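Quinonprotein alcohol dehydrogenase-like protein (Bacteroides thetaiotaomicron VPI-5482, PDB 4R5O) is of unknown function but binds calcium and joins an immunoglobulin-like beta-sandwich domain to a seven-bladed beta-propeller of the YVTN repeat type. Local coordinates at residues Y289-A294 with I340-T345; K102-V107 with S398-Y403. All blocks are in the same frame, centred on the assembly; numbering follows the deposited sequence.

Interaction 1: residues Y289-A294 with I340-T345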
ATOM      1  N   TYR A 289     -14.582   0.323 -17.783  1.00 39.04           N
ATOM      2  CA  TYR A 289     -15.708  -0.488 -17.370  1.00 38.23           C
ATOM      3  C   TYR A 289     -16.041  -0.287 -15.928  1.00 41.37           C
ATOM      4  O   TYR A 289     -15.156  -0.195 -15.089  1.00 41.40           O
ATOM      5  CB  TYR A 289     -15.408  -1.980 -17.604  1.00 39.17           C
ATOM      6  CG  TYR A 289     -15.377  -2.395 -19.051  1.00 40.36           C
ATOM      7  CD1 TYR A 289     -14.277  -2.112 -19.854  1.00 41.22           C
ATOM      8  CD2 TYR A 289     -16.386  -3.189 -19.586  1.00 42.90           C
ATOM      9  CE1 TYR A 289     -14.231  -2.517 -21.189  1.00 41.12           C
ATOM     10  CE2 TYR A 289     -16.347  -3.615 -20.916  1.00 44.63           C
ATOM     11  CZ  TYR A 289     -15.265  -3.277 -21.712  1.00 49.04           C
ATOM     12  OH  TYR A 289     -15.211  -3.732 -22.999  1.00 48.33           O
ATOM     13  N   THR A 290     -17.324  -0.284 -15.625  1.00 38.35           N
ATOM     14  CA  THR A 290     -17.835  -0.255 -14.264  1.00 37.15           C
ATOM     15  C   THR A 290     -19.087  -1.129 -14.267  1.00 40.83           C
ATOM     16  O   THR A 290     -19.369  -1.774 -15.261  1.00 41.04           O
ATOM     17  CB  THR A 290     -18.047   1.183 -13.762  1.00 41.30           C
ATOM     18  OG1 THR A 290     -18.261   1.152 -12.341  1.00 40.04           O
ATOM     19  CG2 THR A 290     -19.184   1.934 -14.492  1.00 39.98           C
ATOM     20  N   LEU A 291     -19.802  -1.175 -13.152  1.00 39.34           N
ATOM     21  CA  LEU A 291     -21.056  -1.913 -13.015  1.00 39.37           C
ATOM     22  C   LEU A 291     -22.215  -0.976 -12.727  1.00 45.65           C
ATOM     23  O   LEU A 291     -22.049   0.090 -12.111  1.00 45.01           O
ATOM     24  CB  LEU A 291     -20.986  -2.980 -11.899  1.00 38.04           C
ATOM     25  CG  LEU A 291     -19.934  -4.069 -11.963  1.00 38.79           C
ATOM     26  CD1 LEU A 291     -20.100  -4.968 -10.799  1.00 37.98           C
ATOM     27  CD2 LEU A 291     -20.006  -4.881 -13.244  1.00 37.11           C
ATOM     28  N   GLU A 292     -23.390  -1.402 -13.155  1.00 44.51           N
ATOM     29  CA  GLU A 292     -24.652  -0.722 -12.928  1.00 44.98           C
ATOM     30  C   GLU A 292     -25.518  -1.659 -12.129  1.00 53.31           C
ATOM     31  O   GLU A 292     -25.500  -2.874 -12.368  1.00 51.88           O
ATOM     32  CB  GLU A 292     -25.292  -0.308 -14.263  1.00 46.64           C
ATOM     33  CG  GLU A 292     -26.614   0.425 -14.107  1.00 56.27           C
ATOM     34  CD  GLU A 292     -27.229   0.894 -15.396  1.00 72.60           C
ATOM     35  OE1 GLU A 292     -27.264   0.097 -16.359  1.00 80.99           O
ATOM     36  OE2 GLU A 292     -27.736   2.038 -15.426  1.00 71.33           O
ATOM     37  N   SER A 293     -26.242  -1.117 -11.158  1.00 55.57           N
ATOM     38  CA  SER A 293     -27.114  -1.915 -10.304  1.00 58.77           C
ATOM     39  C   SER A 293     -28.419  -2.197 -11.045  1.00 67.84           C
ATOM     40  O   SER A 293     -28.991  -1.300 -11.644  1.00 67.71           O
ATOM     41  CB  SER A 293     -27.344  -1.210  -8.968  1.00 63.26           C
ATOM     42  OG  SER A 293     -26.109  -1.070  -8.267  1.00 68.45           O
ATOM     43  N   ALA A 294     -28.796  -3.486 -11.116  1.00 69.53           N
ATOM     44  CA  ALA A 294     -30.011  -3.986 -11.781  1.00 72.05           C
ATOM     45  C   ALA A 294     -30.825  -4.843 -10.791  1.00 81.12           C
ATOM     46  O   ALA A 294     -30.297  -5.257  -9.748  1.00 80.80           O
ATOM     47  CB  ALA A 294     -29.659  -4.782 -13.041  1.00 72.93           C
ATOM     48  N   ILE A 340     -11.829  -9.217 -17.634  1.00 49.70           N
ATOM     49  CA  ILE A 340     -12.138  -8.531 -16.386  1.00 47.03           C
ATOM     50  C   ILE A 340     -12.564  -9.604 -15.380  1.00 48.05           C
ATOM     51  O   ILE A 340     -13.429 -10.432 -15.677  1.00 47.87           O
ATOM     52  CB  ILE A 340     -13.171  -7.381 -16.481  1.00 48.67           C
ATOM     53  CG1 ILE A 340     -12.756  -6.341 -17.539  1.00 48.50           C
ATOM     54  CG2 ILE A 340     -13.394  -6.743 -15.085  1.00 47.66           C
ATOM     55  CD1 ILE A 340     -13.741  -5.293 -17.822  1.00 51.72           C
ATOM     56  N   TYR A 341     -11.917  -9.614 -14.225  1.00 42.54           N
ATOM     57  CA  TYR A 341     -12.304 -10.466 -13.116  1.00 42.12           C
ATOM     58  C   TYR A 341     -13.248  -9.671 -12.208  1.00 45.73           C
ATOM     59  O   TYR A 341     -12.954  -8.513 -11.914  1.00 45.00           O
ATOM     60  CB  TYR A 341     -11.084 -10.987 -12.350  1.00 42.82           C
ATOM     61  CG  TYR A 341     -10.189 -11.895 -13.151  1.00 45.86           C
ATOM     62  CD1 TYR A 341     -10.450 -13.260 -13.245  1.00 48.85           C
ATOM     63  CD2 TYR A 341      -9.042 -11.408 -13.766  1.00 46.49           C
ATOM     64  CE1 TYR A 341      -9.618 -14.107 -13.977  1.00 48.90           C
ATOM     65  CE2 TYR A 341      -8.194 -12.252 -14.485  1.00 47.60           C
ATOM     66  CZ  TYR A 341      -8.494 -13.599 -14.596  1.00 51.06           C
ATOM     67  OH  TYR A 341      -7.658 -14.445 -15.273  1.00 54.54           O
ATOM     68  N   LEU A 342     -14.380 -10.258 -11.797  1.00 42.43           N
ATOM     69  CA  LEU A 342     -15.322  -9.582 -10.906  1.00 43.10           C
ATOM     70  C   LEU A 342     -15.899 -10.613  -9.929  1.00 48.84           C
ATOM     71  O   LEU A 342     -15.897 -11.805 -10.224  1.00 48.86           O
ATOM     72  CB  LEU A 342     -16.440  -8.803 -11.653  1.00 43.88           C
ATOM     73  CG  LEU A 342     -17.458  -9.481 -12.586  1.00 49.79           C
ATOM     74  CD1 LEU A 342     -18.499  -8.484 -13.006  1.00 49.76           C
ATOM     75  CD2 LEU A 342     -16.826 -10.039 -13.855  1.00 53.19           C
ATOM     76  N   VAL A 343     -16.294 -10.146  -8.723  1.00 45.31           N
ATOM     77  CA  VAL A 343     -16.767 -10.963  -7.594  1.00 43.42           C
ATOM     78  C   VAL A 343     -18.275 -10.866  -7.405  1.00 44.76           C
ATOM     79  O   VAL A 343     -18.817  -9.768  -7.298  1.00 42.90           O
ATOM     80  CB  VAL A 343     -16.080 -10.538  -6.276  1.00 46.85           C
ATOM     81  CG1 VAL A 343     -16.351 -11.557  -5.168  1.00 47.49           C
ATOM     82  CG2 VAL A 343     -14.584 -10.346  -6.460  1.00 46.33           C
ATOM     83  N   SER A 344     -18.933 -12.020  -7.294  1.00 43.12           N
ATOM     84  CA  SER A 344     -20.354 -12.095  -7.012  1.00 44.22           C
ATOM     85  C   SER A 344     -20.555 -11.999  -5.505  1.00 52.20           C
ATOM     86  O   SER A 344     -19.615 -12.226  -4.727  1.00 51.21           O
ATOM     87  CB  SER A 344     -20.978 -13.357  -7.594  1.00 48.37           C
ATOM     88  OG  SER A 344     -20.421 -14.525  -7.017  1.00 66.14           O
ATOM     89  N   THR A 345     -21.794 -11.670  -5.098  1.00 53.10           N
ATOM     90  CA  THR A 345     -22.190 -11.476  -3.699  1.00 55.36           C
ATOM     91  C   THR A 345     -21.987 -12.785  -2.830  1.00 63.35           C
ATOM     92  O   THR A 345     -21.945 -12.657  -1.603  1.00 64.00           O
ATOM     93  CB  THR A 345     -23.653 -10.992  -3.631  1.00 69.20           C
ATOM     94  OG1 THR A 345     -23.897 -10.372  -2.373  1.00 75.73           O
ATOM     95  CG2 THR A 345     -24.687 -12.073  -3.961  1.00 65.99           C
TER

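Interaction 2: residues K102-V107 with S398-Y403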
ATOM      1  N   LYS A 102      10.116  -9.190  -6.416  1.00 49.14           N
ATOM      2  CA  LYS A 102       9.974 -10.642  -6.244  1.00 49.29           C
ATOM      3  C   LYS A 102       8.756 -11.015  -5.372  1.00 54.70           C
ATOM      4  O   LYS A 102       8.833 -11.931  -4.552  1.00 56.13           O
ATOM      5  CB  LYS A 102      11.268 -11.208  -5.613  1.00 51.12           C
ATOM      6  CG  LYS A 102      12.511 -11.002  -6.491  1.00 59.77           C
ATOM      7  CD  LYS A 102      12.374 -11.646  -7.877  1.00 70.90           C
ATOM      8  CE  LYS A 102      13.523 -11.301  -8.788  1.00 89.03           C
ATOM      9  NZ  LYS A 102      13.357 -11.913 -10.133  1.00104.30           N
ATOM     10  N   GLY A 103       7.622 -10.374  -5.638  1.00 50.43           N
ATOM     11  CA  GLY A 103       6.366 -10.608  -4.924  1.00 48.72           C
ATOM     12  C   GLY A 103       5.452  -9.399  -4.924  1.00 48.66           C
ATOM     13  O   GLY A 103       5.374  -8.681  -5.928  1.00 47.47           O
ATOM     14  N   PHE A 104       4.739  -9.165  -3.803  1.00 42.89           N
ATOM     15  CA  PHE A 104       3.822  -8.004  -3.707  1.00 40.92           C
ATOM     16  C   PHE A 104       3.711  -7.469  -2.284  1.00 43.27           C
ATOM     17  O   PHE A 104       3.878  -8.236  -1.328  1.00 42.42           O
ATOM     18  CB  PHE A 104       2.401  -8.370  -4.202  1.00 41.14           C
ATOM     19  CG  PHE A 104       1.776  -9.537  -3.467  1.00 42.69           C
ATOM     20  CD1 PHE A 104       1.104  -9.345  -2.265  1.00 45.24           C
ATOM     21  CD2 PHE A 104       1.841 -10.825  -3.988  1.00 45.06           C
ATOM     22  CE1 PHE A 104       0.538 -10.425  -1.582  1.00 45.96           C
ATOM     23  CE2 PHE A 104       1.281 -11.902  -3.306  1.00 47.62           C
ATOM     24  CZ  PHE A 104       0.616 -11.694  -2.118  1.00 45.35           C
ATOM     25  N   PHE A 105       3.375  -6.168  -2.151  1.00 39.09           N
ATOM     26  CA  PHE A 105       3.087  -5.560  -0.844  1.00 38.52           C
ATOM     27  C   PHE A 105       1.638  -5.829  -0.511  1.00 44.23           C
ATOM     28  O   PHE A 105       0.845  -6.083  -1.411  1.00 47.55           O
ATOM     29  CB  PHE A 105       3.397  -4.045  -0.788  1.00 39.38           C
ATOM     30  CG  PHE A 105       4.804  -3.581  -1.144  1.00 39.96           C
ATOM     31  CD1 PHE A 105       5.843  -3.675  -0.218  1.00 43.51           C
ATOM     32  CD2 PHE A 105       5.067  -2.992  -2.376  1.00 40.15           C
ATOM     33  CE1 PHE A 105       7.123  -3.225  -0.538  1.00 44.40           C
ATOM     34  CE2 PHE A 105       6.345  -2.527  -2.694  1.00 43.12           C
ATOM     35  CZ  PHE A 105       7.359  -2.646  -1.777  1.00 42.90           C
ATOM     36  N   TYR A 106       1.291  -5.867   0.750  1.00 39.49           N
ATOM     37  CA  TYR A 106      -0.102  -6.028   1.134  1.00 39.05           C
ATOM     38  C   TYR A 106      -0.290  -5.189   2.376  1.00 43.36           C
ATOM     39  O   TYR A 106       0.546  -5.211   3.284  1.00 42.87           O
ATOM     40  CB  TYR A 106      -0.557  -7.505   1.306  1.00 40.90           C
ATOM     41  CG  TYR A 106       0.116  -8.312   2.401  1.00 41.42           C
ATOM     42  CD1 TYR A 106       1.290  -9.015   2.153  1.00 43.74           C
ATOM     43  CD2 TYR A 106      -0.480  -8.461   3.653  1.00 41.75           C
ATOM     44  CE1 TYR A 106       1.901  -9.779   3.148  1.00 46.44           C
ATOM     45  CE2 TYR A 106       0.121  -9.217   4.656  1.00 42.86           C
ATOM     46  CZ  TYR A 106       1.309  -9.882   4.394  1.00 50.53           C
ATOM     47  OH  TYR A 106       1.920 -10.621   5.366  1.00 50.27           O
ATOM     48  N   VAL A 107      -1.325  -4.358   2.350  1.00 39.43           N
ATOM     49  CA  VAL A 107      -1.667  -3.445   3.429  1.00 38.26           C
ATOM     50  C   VAL A 107      -2.581  -4.213   4.385  1.00 43.92           C
ATOM     51  O   VAL A 107      -3.687  -4.586   4.018  1.00 45.29           O
ATOM     52  CB  VAL A 107      -2.297  -2.135   2.870  1.00 39.69           C
ATOM     53  CG1 VAL A 107      -2.661  -1.160   3.996  1.00 39.10           C
ATOM     54  CG2 VAL A 107      -1.361  -1.478   1.865  1.00 38.38           C
ATOM     55  N   SER A 398      -8.409 -14.282   7.873  1.00 54.90           N
ATOM     56  CA  SER A 398      -8.257 -13.843   6.506  1.00 52.53           C
ATOM     57  C   SER A 398      -6.990 -14.393   5.875  1.00 54.27           C
ATOM     58  O   SER A 398      -5.976 -14.632   6.550  1.00 55.44           O
ATOM     59  CB  SER A 398      -8.246 -12.322   6.443  1.00 54.85           C
ATOM     60  OG  SER A 398      -9.476 -11.821   6.931  1.00 64.76           O
ATOM     61  N   LYS A 399      -7.062 -14.572   4.560  1.00 46.73           N
ATOM     62  CA  LYS A 399      -5.971 -15.076   3.761  1.00 45.40           C
ATOM     63  C   LYS A 399      -5.952 -14.402   2.392  1.00 48.61           C
ATOM     64  O   LYS A 399      -6.977 -13.900   1.932  1.00 49.44           O
ATOM     65  CB  LYS A 399      -6.067 -16.606   3.602  1.00 46.66           C
ATOM     66  CG  LYS A 399      -7.337 -17.093   2.912  1.00 47.02           C
ATOM     67  CD  LYS A 399      -7.396 -18.596   2.848  1.00 51.61           C
ATOM     68  CE  LYS A 399      -8.727 -19.077   2.342  1.00 52.43           C
ATOM     69  NZ  LYS A 399      -8.757 -20.557   2.291  1.00 69.98           N
ATOM     70  N   ILE A 400      -4.772 -14.395   1.752  1.00 43.01           N
ATOM     71  CA  ILE A 400      -4.597 -13.932   0.382  1.00 41.68           C
ATOM     72  C   ILE A 400      -4.285 -15.181  -0.435  1.00 47.84           C
ATOM     73  O   ILE A 400      -3.275 -15.838  -0.193  1.00 47.90           O
ATOM     74  CB  ILE A 400      -3.552 -12.794   0.196  1.00 42.56           C
ATOM     75  CG1 ILE A 400      -3.917 -11.556   1.022  1.00 40.98           C
ATOM     76  CG2 ILE A 400      -3.409 -12.454  -1.285  1.00 41.87           C
ATOM     77  CD1 ILE A 400      -2.819 -10.511   1.075  1.00 49.24           C
ATOM     78  N   VAL A 401      -5.181 -15.546  -1.347  1.00 45.45           N
ATOM     79  CA  VAL A 401      -4.975 -16.707  -2.208  1.00 45.50           C
ATOM     80  C   VAL A 401      -4.571 -16.180  -3.576  1.00 49.07           C
ATOM     81  O   VAL A 401      -5.234 -15.301  -4.125  1.00 47.87           O
ATOM     82  CB  VAL A 401      -6.197 -17.659  -2.265  1.00 49.94           C
ATOM     83  CG1 VAL A 401      -5.917 -18.848  -3.174  1.00 50.21           C
ATOM     84  CG2 VAL A 401      -6.577 -18.143  -0.866  1.00 50.08           C
ATOM     85  N   VAL A 402      -3.437 -16.671  -4.074  1.00 47.25           N
ATOM     86  CA  VAL A 402      -2.851 -16.327  -5.365  1.00 47.12           C
ATOM     87  C   VAL A 402      -3.149 -17.474  -6.314  1.00 52.17           C
ATOM     88  O   VAL A 402      -2.632 -18.584  -6.113  1.00 51.71           O
ATOM     89  CB  VAL A 402      -1.322 -16.019  -5.271  1.00 50.66           C
ATOM     90  CG1 VAL A 402      -0.727 -15.747  -6.652  1.00 51.06           C
ATOM     91  CG2 VAL A 402      -1.018 -14.889  -4.298  1.00 48.87           C
ATOM     92  N   TYR A 403      -4.013 -17.218  -7.314  1.00 48.36           N
ATOM     93  CA  TYR A 403      -4.403 -18.181  -8.339  1.00 48.64           C
ATOM     94  C   TYR A 403      -3.620 -17.976  -9.619  1.00 54.34           C
ATOM     95  O   TYR A 403      -3.279 -16.855  -9.952  1.00 54.12           O
ATOM     96  CB  TYR A 403      -5.910 -18.068  -8.657  1.00 49.68           C
ATOM     97  CG  TYR A 403      -6.847 -18.434  -7.523  1.00 51.35           C
ATOM     98  CD1 TYR A 403      -7.207 -19.760  -7.292  1.00 53.35           C
ATOM     99  CD2 TYR A 403      -7.450 -17.448  -6.740  1.00 51.14           C
ATOM    100  CE1 TYR A 403      -8.095 -20.103  -6.274  1.00 52.25           C
ATOM    101  CE2 TYR A 403      -8.339 -17.781  -5.716  1.00 51.65           C
ATOM    102  CZ  TYR A 403      -8.652 -19.111  -5.483  1.00 57.01           C
ATOM    103  OH  TYR A 403      -9.543 -19.460  -4.496  1.00 55.33           O
TER

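Interaction 1: residues Y289-A294 with I340-T345
Tyr289 and Leu291 face Ile340 and Leu342 across two strands that run in broadly the same direction, with the CA atoms of Tyr289 and Ile340 8.9 Å apart and those of Leu291 and Leu342 9.8 Å apart, so only side chains bridge the gap. Ile340 contributes the largest buried area of the four: its CG1 lies anti to the carbonyl carbon (chi1 -54°) and the extended branch carries CD1 over one face of the Tyr289 ring. This is a CH-pi contact, with Ile340 CD1 3.9 Å from the centroid of the Tyr289 ring and 25° off its normal, displaced toward the CG end. The strands 288-294 and 339-343 belong to consecutive sheets of the seven-bladed propeller, and their contact is the face-to-face packing of neighbouring blades. Further along, Leu291 and Leu342 meet by one methyl each, CD2 of Leu291 lying 3.9 Å from CD1 of Leu342. Branched aliphatic residues suit this seam because they fill a buried space without needing polar partners. Tyrosine combines a flat apolar ring for the isoleucine with a hydroxyl that hydrogen-bonds to Asp285.

Interaction 2: residues K102-V107 with S398-Y403
The ring of Phe104 is met at its far end by two methyl groups, CG2 of Ile400 and CG2 of Val402, both arriving obliquely to its plane. The ring also meets those of Tyr115, from its own sheet, and Tyr387, from the opposing one, each with planes at about 45°, so aromatic and aliphatic groups share the space around it. Tyr106 is likewise approached obliquely, by CD1 of Ile400 near the root of its ring.

Val402 gives the nearest touch to Phe104, its CG2 lying 3.9 Å from CE2 of the ring. The two side chains come from opposite directions, whereas Ile400 slides past Phe104, and its CG2 stands 4.2 Å from Phe104 CZ. The two branches of Ile400 divide the work: CG2 serves Phe104, while CG1, turned beside the backbone N (chi1 -59°), carries CD1 to within 3.8 Å of Tyr106 CB. A beta-branched isoleucine suits a place where two aromatic residues must be contacted at once, and the shorter valine is enough where the phenylalanine ring itself spans most of the gap. On the other side of its strand, Phe105 packs edge-to-face with Phe100 and Phe114.

Strands 103-107 and 398-403 run nearly antiparallel, at 155°, with axes 10.7 Å apart, a separation that side chains have to fill. Strand 103-108 lies between 111-116 and the C-terminal strand 422-424, and Ile423 touches both Phe104 and Ile400. One sheet thus combines strands from the two ends of the propeller sequence, the Velcro closure of beta-propellers, and the contact packs this first blade against the last, the sheet of strands 371-379 to 409-416.

Both interactions are buried, apolar and made between the faces of adjacent propeller blades, but they share no strand. Interaction 1 joins blades that follow each other in sequence, with 45 residues between its segments. Interaction 2 joins the first and last blades, with 290 residues between, and so belongs to the closure of the ring. The strands run the same way in 289-294 with 340-345 and nearly opposite ways in 102-107 with 398-403. Chemically, interaction 1 pairs a methyl over a tyrosine face with a leucine-leucine touch, whereas interaction 2 sets two aromatics against beta-branched residues. Their centres lie about 22 Å apart.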